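Local coordinates for protein apolipophorin-3b (Locusta migratoria, PDB 1AEP) that helps load diacylglycerol into lipophorin by covering its expanding hydrophobic surface, and so supports lipid transport during insect flight, at residues 54-57 against 58-62; 67-70 against 71-75; 75-78 against 79-83; 129-132 against 133-137. All coordinates share one frame; numbering follows the deposited sequence.

Overall arrangement
All four interactions are local, each made within one helix, so none closes a long loop. Following the chain, interaction 1 lies near the C-terminal end of helix 36-63. A short connection then leads to helix 69-83, where interaction 2 forms the first turns; interaction 3 carries on from it, sharing Asn75. Much later, interaction 4 starts helix 131-154. Along the sequence nothing nests or crosses; in space interaction 1, on helix 36-63, meets helix 69-83 through interactions 2 and 3 and helix 131-154 through interaction 4. Side chains of interaction 4 also meet those of interaction 2. Interactions 3 and 4 do not touch, and their centres are about 15 Å apart.

Interaction 1: residues 54-57 against 58-62; sequences EVTT and SLKQE
Val55 and Leu59 stand one turn apart on the inner face of an amphipathic alpha-helix, 36-63, in a bundle of five helices. Their side chains run side by side in the same direction, and the touching branches are Val55 CG1 and Leu59 CD2, 3.7 Å apart. Val55 CG1 is anti to its own backbone N (chi1 170°), which swings it beside the carbonyl and toward the next turn. This is the close-packed side: helix 131-154 lies against Val55 through Ala137, Lys140 and Thr141, and Leu59 meets Phe77 of helix 69-83.

Thr56 is still buried, but Lys60, one turn on, begins the looser side. The Thr56 methyl, CG2, lies alongside the extended chain of Lys60, 4.0 Å from Lys60 CD, while the hydroxyl, OG1, turns to helix 69-83 and hydrogen-bonds Ala78 O. Lys60 NZ comes close to the like-charged, poorly ordered Arg79 of that helix, a proximity that is probably unfavourable. On the outer side the packing thins out: Thr57 and Gln61 are exposed, joined by the backbone bond from Gln61 N to Thr57 O at 3.3 Å, and the Glu54 carboxylate heads away from the following turn.

Between the two sides sits Ser58, whose hydroxyl folds back onto the helix. With OG placed between its own backbone N and carbonyl carbon (chi1 77°), it can reach the preceding turn. Val55 O thus accepts twice, from Leu59 N at 2.8 Å, almost in line with the carbonyl bond, and from Ser58 OG at 2.9 Å, at a C=O...OG angle of 119°.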
loop_
_atom_site.group_PDB
_atom_site.type_symbol
_atom_site.label_atom_id
_atom_site.label_comp_id
_atom_site.label_asym_id
_atom_site.label_seq_id
_atom_site.Cartn_x
_atom_site.Cartn_y
_atom_site.Cartn_z
ATOM N N GLU A 54 -2.999 9.240 0.177
ATOM C CA GLU A 54 -3.800 9.895 1.191
ATOM C C GLU A 54 -3.164 9.748 2.547
ATOM O O GLU A 54 -3.058 10.709 3.311
ATOM C CB GLU A 54 -5.191 9.262 1.278
ATOM C CG GLU A 54 -6.351 10.248 1.407
ATOM C CD GLU A 54 -7.591 9.695 0.773
ATOM O OE1 GLU A 54 -8.357 8.985 1.361
ATOM O OE2 GLU A 54 -7.687 10.062 -0.505
ATOM N N VAL A 55 -2.764 8.504 2.827
ATOM C CA VAL A 55 -2.112 8.077 4.038
ATOM C C VAL A 55 -0.840 8.858 4.215
ATOM O O VAL A 55 -0.605 9.521 5.230
ATOM C CB VAL A 55 -1.757 6.589 3.832
ATOM C CG1 VAL A 55 -0.871 6.046 4.898
ATOM C CG2 VAL A 55 -3.008 5.777 3.780
ATOM N N THR A 56 -0.006 8.803 3.182
ATOM C CA THR A 56 1.239 9.529 3.179
ATOM C C THR A 56 1.074 10.963 3.645
ATOM O O THR A 56 1.854 11.479 4.432
ATOM C CB THR A 56 1.720 9.523 1.738
ATOM O OG1 THR A 56 2.419 8.324 1.500
ATOM C CG2 THR A 56 2.609 10.709 1.548
ATOM N N THR A 57 0.021 11.610 3.152
ATOM C CA THR A 57 -0.282 12.982 3.505
ATOM C C THR A 57 -0.749 13.146 4.929
ATOM O O THR A 57 -0.400 14.072 5.639
ATOM C CB THR A 57 -1.273 13.575 2.511
ATOM O OG1 THR A 57 -0.569 13.608 1.302
ATOM C CG2 THR A 57 -1.632 14.983 2.932
ATOM N N SER A 58 -1.513 12.206 5.386
ATOM C CA SER A 58 -1.961 12.367 6.736
ATOM C C SER A 58 -0.886 12.057 7.766
ATOM O O SER A 58 -0.899 12.569 8.878
ATOM C CB SER A 58 -3.216 11.545 6.895
ATOM O OG SER A 58 -2.844 10.215 7.017
ATOM N N LEU A 59 0.067 11.229 7.400
ATOM C CA LEU A 59 1.158 10.875 8.284
ATOM C C LEU A 59 2.191 11.984 8.276
ATOM O O LEU A 59 2.878 12.236 9.254
ATOM C CB LEU A 59 1.848 9.667 7.626
ATOM C CG LEU A 59 1.841 8.308 8.307
ATOM C CD1 LEU A 59 0.755 8.200 9.313
ATOM C CD2 LEU A 59 1.680 7.281 7.206
ATOM N N LYS A 60 2.320 12.651 7.138
ATOM C CA LYS A 60 3.253 13.738 7.072
ATOM C C LYS A 60 2.816 14.801 8.104
ATOM O O LYS A 60 3.614 15.432 8.781
ATOM C CB LYS A 60 3.236 14.327 5.663
ATOM C CG LYS A 60 4.444 13.952 4.822
ATOM C CD LYS A 60 4.155 13.920 3.328
ATOM C CE LYS A 60 5.434 13.946 2.517
ATOM N NZ LYS A 60 5.223 13.829 1.075
ATOM N N GLN A 61 1.500 14.960 8.183
ATOM C CA GLN A 61 0.854 15.930 9.062
ATOM C C GLN A 61 1.071 15.636 10.517
ATOM O O GLN A 61 1.288 16.506 11.364
ATOM C CB GLN A 61 -0.645 15.798 8.818
ATOM C CG GLN A 61 -1.393 17.016 9.350
ATOM C CD GLN A 61 -2.703 16.623 9.959
ATOM O OE1 GLN A 61 -3.053 17.169 10.998
ATOM N NE2 GLN A 61 -3.390 15.673 9.305
ATOM N N GLU A 62 1.006 14.366 10.785
ATOM C CA GLU A 62 1.218 13.915 12.120
ATOM C C GLU A 62 2.638 14.232 12.563
ATOM O O GLU A 62 2.879 14.747 13.654
ATOM C CB GLU A 62 0.999 12.411 12.102
ATOM C CG GLU A 62 0.941 11.803 13.508
ATOM C CD GLU A 62 -0.194 12.346 14.306
ATOM O OE1 GLU A 62 -1.178 12.888 13.804
ATOM O OE2 GLU A 62 -0.003 12.178 15.592
#

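Interaction 2: residues 67-70 against 71-75; sequences QGSV and AEQLN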
loop_
_atom_site.group_PDB
_atom_site.type_symbol
_atom_site.label_atom_id
_atom_site.label_comp_id
_atom_site.label_asym_id
_atom_site.label_seq_id
_atom_site.Cartn_x
_atom_site.Cartn_y
_atom_site.Cartn_z
ATOM N N GLN A 67 8.338 15.722 17.959
ATOM C CA GLN A 67 9.703 16.198 17.942
ATOM C C GLN A 67 10.659 15.053 17.873
ATOM O O GLN A 67 10.307 13.901 18.124
ATOM C CB GLN A 67 10.067 16.825 19.298
ATOM C CG GLN A 67 10.131 18.366 19.307
ATOM C CD GLN A 67 8.735 18.913 19.229
ATOM O OE1 GLN A 67 8.401 19.861 18.527
ATOM N NE2 GLN A 67 7.856 18.278 20.069
ATOM N N GLY A 68 11.892 15.373 17.567
ATOM C CA GLY A 68 12.871 14.305 17.565
ATOM C C GLY A 68 12.973 13.564 16.259
ATOM O O GLY A 68 12.656 14.083 15.202
ATOM N N SER A 69 13.497 12.339 16.349
ATOM C CA SER A 69 13.741 11.479 15.204
ATOM C C SER A 69 12.542 10.657 14.758
ATOM O O SER A 69 12.540 10.108 13.658
ATOM C CB SER A 69 14.884 10.551 15.481
ATOM O OG SER A 69 14.452 9.657 16.526
ATOM N N VAL A 70 11.530 10.584 15.615
ATOM C CA VAL A 70 10.306 9.863 15.310
ATOM C C VAL A 70 9.629 10.613 14.174
ATOM O O VAL A 70 9.248 10.036 13.159
ATOM C CB VAL A 70 9.429 9.627 16.559
ATOM C CG1 VAL A 70 8.081 9.044 16.223
ATOM C CG2 VAL A 70 10.128 8.673 17.500
ATOM N N ALA A 71 9.552 11.929 14.360
ATOM C CA ALA A 71 8.975 12.858 13.410
ATOM C C ALA A 71 9.724 12.809 12.106
ATOM O O ALA A 71 9.146 12.797 11.024
ATOM C CB ALA A 71 9.058 14.286 13.951
ATOM N N GLU A 72 11.040 12.765 12.228
ATOM C CA GLU A 72 11.875 12.664 11.064
ATOM C C GLU A 72 11.542 11.384 10.315
ATOM O O GLU A 72 11.128 11.366 9.137
ATOM C CB GLU A 72 13.383 12.551 11.557
ATOM C CG GLU A 72 14.365 13.760 11.349
ATOM C CD GLU A 72 15.266 14.132 12.531
ATOM O OE1 GLU A 72 16.125 13.170 12.828
ATOM O OE2 GLU A 72 15.179 15.192 13.148
ATOM N N GLN A 73 11.688 10.295 11.029
ATOM C CA GLN A 73 11.465 8.988 10.514
ATOM C C GLN A 73 10.054 8.747 10.037
ATOM O O GLN A 73 9.855 7.925 9.154
ATOM C CB GLN A 73 11.767 8.048 11.655
ATOM C CG GLN A 73 13.296 7.971 11.849
ATOM C CD GLN A 73 13.732 6.726 12.596
ATOM O OE1 GLN A 73 14.173 5.734 11.965
ATOM N NE2 GLN A 73 13.639 6.807 13.934
ATOM N N LEU A 74 9.088 9.425 10.658
ATOM C CA LEU A 74 7.686 9.288 10.300
ATOM C C LEU A 74 7.443 9.909 8.935
ATOM O O LEU A 74 6.842 9.318 8.030
ATOM C CB LEU A 74 6.770 9.892 11.364
ATOM C CG LEU A 74 5.318 9.717 10.959
ATOM C CD1 LEU A 74 5.127 8.267 10.603
ATOM C CD2 LEU A 74 4.429 10.081 12.110
ATOM N N ASN A 75 7.967 11.121 8.797
ATOM C CA ASN A 75 7.899 11.879 7.573
ATOM C C ASN A 75 8.581 11.093 6.464
ATOM O O ASN A 75 8.083 10.982 5.353
ATOM C CB ASN A 75 8.577 13.233 7.802
ATOM C CG ASN A 75 8.081 14.316 6.890
ATOM O OD1 ASN A 75 8.510 14.402 5.735
ATOM N ND2 ASN A 75 7.160 15.155 7.415
#
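Ala71 packs its methyl, CB, 3.8 Å from Gly68 O at the junction where the loop passes into helix 69-83. Glu72 comes next, on the exposed side. Its chain bends at chi2 (136°) so that the carboxylate swings back over the start of the helix, OE1 passing 3.9 Å from Ser69 CB. That group is poorly ordered, and its OE2 and Gly68 O are both acceptors, so nothing bonds there directly.

Gln73 has its CB directed at the preceding turn; with CG beside the backbone N and the rest of the chain extended, NE2 comes near Ser69. Its backbone N bonds Ser69 O, and its NE2 may add a weak, long bond to the same oxygen, although the placing of that oxygen is not secure. Trp127, from the loop between helices 94-121 and 131-154, touches Gln73, and Val70 meets Trp127 and Ala126 there too. The N-H of Leu74 bonds Val70 O at 2.6 Å, while its side chain, CG anti to the backbone N, turns inward to Leu59 and Ala63 of helix 36-63. Asn75 closes the second turn with N to Ala71 O, 3.0 Å, its amide leading off toward Lys60.

The chemistry implies an amphipathic helix start held by its backbone bonds: the polar side chains of Glu72 and Gln73 add little secure bonding to it, and the aliphatic Val70 and Leu74 supply the apolar side.

Interaction 3: residues 75-78 against 79-83; sequences NAFA and RNLNN
The Phe77 ring has Leu81 over one of its faces, one turn further along the amphipathic alpha-helix 69-83. Leu81 CD1 lies 4.3 Å from the ring centroid and 26° off the ring normal, a CH-pi contact, and its nearest ring atom is Phe77 CZ at 3.9 Å. The two side chains slant across each other. Phe77 has CG anti to its backbone N (chi1 170°), which carries the ring along the helix toward Leu81. Both residues are buried in the helix bundle: Trp112 of helix 94-121 makes an edge-to-face contact with Phe77, and Gln111 of that helix touches both Phe77 and Leu81.

Away from this apolar side, Arg79 runs extended beside Asn75, the two pointing the same way. Asn75 OD1 stands 3.5 Å from Arg79 NE, with amide and guanidinium planes well out of parallel. The arginine is exposed and poorly ordered, so this is a loose polar approach, whereas the backbone bond from Arg79 N to Asn75 O, 3.0 Å long, is nearly straight.

A further polar detail is Asn80, on the exposed side. Ala76 O accepts from Asn80 N at 2.9 Å, close to the axis of its carbonyl, and again from the side-chain amide of the same residue. That second donor, Asn80 ND2, also sits 2.9 Å from Ala76 O; the oxygen is in the amide plane, but the nitrogen stands 53° above the carbonyl plane.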
loop_
_atom_site.group_PDB
_atom_site.type_symbol
_atom_site.label_atom_id
_atom_site.label_comp_id
_atom_site.label_asym_id
_atom_site.label_seq_id
_atom_site.Cartn_x
_atom_site.Cartn_y
_atom_site.Cartn_z
ATOM N N ASN A 75 7.967 11.121 8.797
ATOM C CA ASN A 75 7.899 11.879 7.573
ATOM C C ASN A 75 8.581 11.093 6.464
ATOM O O ASN A 75 8.083 10.982 5.353
ATOM C CB ASN A 75 8.577 13.233 7.802
ATOM C CG ASN A 75 8.081 14.316 6.890
ATOM O OD1 ASN A 75 8.510 14.402 5.735
ATOM N ND2 ASN A 75 7.160 15.155 7.415
ATOM N N ALA A 76 9.724 10.513 6.801
ATOM C CA ALA A 76 10.461 9.695 5.853
ATOM C C ALA A 76 9.613 8.563 5.316
ATOM O O ALA A 76 9.492 8.368 4.110
ATOM C CB ALA A 76 11.644 9.066 6.565
ATOM N N PHE A 77 9.048 7.779 6.225
ATOM C CA PHE A 77 8.238 6.657 5.851
ATOM C C PHE A 77 7.181 7.048 4.866
ATOM O O PHE A 77 6.989 6.413 3.834
ATOM C CB PHE A 77 7.620 6.075 7.087
ATOM C CG PHE A 77 6.568 5.035 6.823
ATOM C CD1 PHE A 77 6.843 3.854 6.154
ATOM C CD2 PHE A 77 5.294 5.174 7.360
ATOM C CE1 PHE A 77 5.868 2.876 5.987
ATOM C CE2 PHE A 77 4.302 4.221 7.177
ATOM C CZ PHE A 77 4.569 3.064 6.465
ATOM N N ALA A 78 6.490 8.109 5.204
ATOM C CA ALA A 78 5.478 8.570 4.316
ATOM C C ALA A 78 6.043 8.833 2.923
ATOM O O ALA A 78 5.510 8.350 1.934
ATOM C CB ALA A 78 4.936 9.851 4.864
ATOM N N ARG A 79 7.109 9.636 2.848
ATOM C CA ARG A 79 7.722 9.982 1.575
ATOM C C ARG A 79 7.990 8.741 0.757
ATOM O O ARG A 79 7.673 8.660 -0.416
ATOM C CB ARG A 79 9.008 10.781 1.704
ATOM C CG ARG A 79 8.764 12.283 1.802
ATOM C CD ARG A 79 10.036 13.132 1.818
ATOM N NE ARG A 79 9.877 14.438 2.488
ATOM C CZ ARG A 79 9.069 15.440 2.100
ATOM N NH1 ARG A 79 8.295 15.356 1.003
ATOM N NH2 ARG A 79 9.034 16.566 2.827
ATOM N N ASN A 80 8.566 7.758 1.419
ATOM C CA ASN A 80 8.881 6.500 0.792
ATOM C C ASN A 80 7.672 5.757 0.262
ATOM O O ASN A 80 7.719 5.252 -0.859
ATOM C CB ASN A 80 9.632 5.625 1.767
ATOM C CG ASN A 80 11.039 6.003 1.655
ATOM O OD1 ASN A 80 11.772 5.471 0.822
ATOM N ND2 ASN A 80 11.435 7.052 2.433
ATOM N N LEU A 81 6.599 5.669 1.081
ATOM C CA LEU A 81 5.405 4.991 0.642
ATOM C C LEU A 81 4.980 5.590 -0.670
ATOM O O LEU A 81 4.644 4.898 -1.608
ATOM C CB LEU A 81 4.257 5.313 1.570
ATOM C CG LEU A 81 4.096 4.293 2.632
ATOM C CD1 LEU A 81 2.884 4.742 3.428
ATOM C CD2 LEU A 81 3.815 3.002 1.937
ATOM N N ASN A 82 5.063 6.923 -0.728
ATOM C CA ASN A 82 4.710 7.669 -1.916
ATOM C C ASN A 82 5.590 7.340 -3.112
ATOM O O ASN A 82 5.153 7.344 -4.260
ATOM C CB ASN A 82 4.865 9.135 -1.678
ATOM C CG ASN A 82 4.211 9.820 -2.815
ATOM O OD1 ASN A 82 3.042 9.517 -3.117
ATOM N ND2 ASN A 82 4.968 10.687 -3.456
ATOM N N ASN A 83 6.847 7.062 -2.852
ATOM C CA ASN A 83 7.746 6.768 -3.935
ATOM C C ASN A 83 7.536 5.400 -4.550
ATOM O O ASN A 83 7.798 5.176 -5.728
ATOM C CB ASN A 83 9.209 7.095 -3.627
ATOM C CG ASN A 83 9.351 8.588 -3.339
ATOM O OD1 ASN A 83 10.446 9.091 -3.050
ATOM N ND2 ASN A 83 8.220 9.313 -3.398
#

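Interaction 4: residues 129-132 against 133-137; sequences PVQS and ALQEA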
loop_
_atom_site.group_PDB
_atom_site.type_symbol
_atom_site.label_atom_id
_atom_site.label_comp_id
_atom_site.label_asym_id
_atom_site.label_seq_id
_atom_site.Cartn_x
_atom_site.Cartn_y
_atom_site.Cartn_z
ATOM N N PRO A 129 3.764 7.698 20.822
ATOM C CA PRO A 129 3.007 8.897 20.592
ATOM C C PRO A 129 2.298 9.036 19.249
ATOM O O PRO A 129 1.406 9.889 19.118
ATOM C CB PRO A 129 3.944 10.034 20.917
ATOM C CG PRO A 129 5.061 9.405 21.765
ATOM C CD PRO A 129 5.115 7.952 21.384
ATOM N N VAL A 130 2.687 8.222 18.271
ATOM C CA VAL A 130 2.085 8.327 16.948
ATOM C C VAL A 130 1.429 7.044 16.515
ATOM O O VAL A 130 1.066 6.895 15.348
ATOM C CB VAL A 130 3.095 8.718 15.901
ATOM C CG1 VAL A 130 3.684 10.054 16.255
ATOM C CG2 VAL A 130 4.204 7.688 15.820
ATOM N N GLN A 131 1.286 6.145 17.481
ATOM C CA GLN A 131 0.695 4.828 17.326
ATOM C C GLN A 131 -0.707 4.843 16.696
ATOM O O GLN A 131 -0.972 4.114 15.749
ATOM C CB GLN A 131 0.812 4.042 18.662
ATOM C CG GLN A 131 0.530 2.523 18.603
ATOM C CD GLN A 131 -0.897 2.158 18.998
ATOM O OE1 GLN A 131 -1.259 0.961 19.017
ATOM N NE2 GLN A 131 -1.733 3.163 19.287
ATOM N N SER A 132 -1.601 5.694 17.192
ATOM C CA SER A 132 -2.930 5.756 16.610
ATOM C C SER A 132 -2.892 6.009 15.096
ATOM O O SER A 132 -3.477 5.276 14.299
ATOM C CB SER A 132 -3.801 6.764 17.325
ATOM O OG SER A 132 -4.460 6.110 18.393
ATOM N N ALA A 133 -2.158 7.047 14.716
ATOM C CA ALA A 133 -1.973 7.438 13.341
ATOM C C ALA A 133 -1.421 6.318 12.482
ATOM O O ALA A 133 -1.937 6.031 11.412
ATOM C CB ALA A 133 -1.042 8.602 13.297
ATOM N N LEU A 134 -0.352 5.691 12.950
ATOM C CA LEU A 134 0.223 4.594 12.208
ATOM C C LEU A 134 -0.837 3.526 12.002
ATOM O O LEU A 134 -0.975 2.987 10.908
ATOM C CB LEU A 134 1.375 3.969 12.998
ATOM C CG LEU A 134 2.716 4.685 12.851
ATOM C CD1 LEU A 134 3.848 3.948 13.634
ATOM C CD2 LEU A 134 3.045 4.842 11.379
ATOM N N GLN A 135 -1.584 3.222 13.063
ATOM C CA GLN A 135 -2.607 2.185 13.016
ATOM C C GLN A 135 -3.707 2.503 12.030
ATOM O O GLN A 135 -4.118 1.665 11.230
ATOM C CB GLN A 135 -3.243 1.895 14.383
ATOM C CG GLN A 135 -4.338 0.832 14.366
ATOM C CD GLN A 135 -4.074 -0.391 15.215
ATOM O OE1 GLN A 135 -5.001 -1.178 15.514
ATOM N NE2 GLN A 135 -2.811 -0.562 15.601
ATOM N N GLU A 136 -4.206 3.717 12.090
ATOM C CA GLU A 136 -5.246 4.033 11.175
ATOM C C GLU A 136 -4.745 3.904 9.735
ATOM O O GLU A 136 -5.376 3.296 8.863
ATOM C CB GLU A 136 -6.028 5.285 11.604
ATOM C CG GLU A 136 -5.684 6.636 10.964
ATOM C CD GLU A 136 -6.407 7.783 11.636
ATOM O OE1 GLU A 136 -6.337 7.999 12.844
ATOM O OE2 GLU A 136 -7.104 8.520 10.798
ATOM N N ALA A 137 -3.566 4.435 9.517
ATOM C CA ALA A 137 -2.959 4.370 8.203
ATOM C C ALA A 137 -2.799 2.936 7.696
ATOM O O ALA A 137 -2.940 2.656 6.504
ATOM C CB ALA A 137 -1.620 5.081 8.225
#
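Ser132 O receives the N-H of Glu136 at 2.8 Å, the shortest sound polar bond of this helix start, with a fairly straight N-H...O angle of 163°. Its two predecessors repeat the pattern: Leu134 N reaches Val130 O at 3.0 Å, the donor lying in the carbonyl plane, and Gln135 N reaches Gln131 O at 2.9 Å. Val130 occupies the N-cap position, so its carbonyl takes the first of these turn-closing bonds even though its side chain is a hydrophobic one with no polar atom to cap the helix start.

That side chain works inward instead. Val130 CG2 comes to 4.3 Å from Leu134 CD1, a light apolar touch between buried residues. Around them, Val130 reaches His66 and the valine and leucine of helix 69-83, Val70 and Leu74, while Leu134 also meets Trp127, Thr119 and Ile7. Ala133 CB lies 3.4 Å from Val130 O, and Glu62 of helix 36-63 packs against Ala133.

On another side, Gln131 and Gln135 run side by side in the same direction. Both start with CG anti to the backbone N and then bend at chi2, bringing Gln131 OE1 to 4.0 Å from Gln135 NE2 with the amide planes 45° apart. That is too far for a hydrogen bond, and Gln131 is poorly ordered; Asn6 and Ile7 lie against both glutamines.

With Val130, Leu134 and Ala137 inward, Ser132 and Glu136 outward, and the glutamines at the border, the arrangement is that of an amphipathic helix in the five-helix bundle of the insect apolipophorin-3 family.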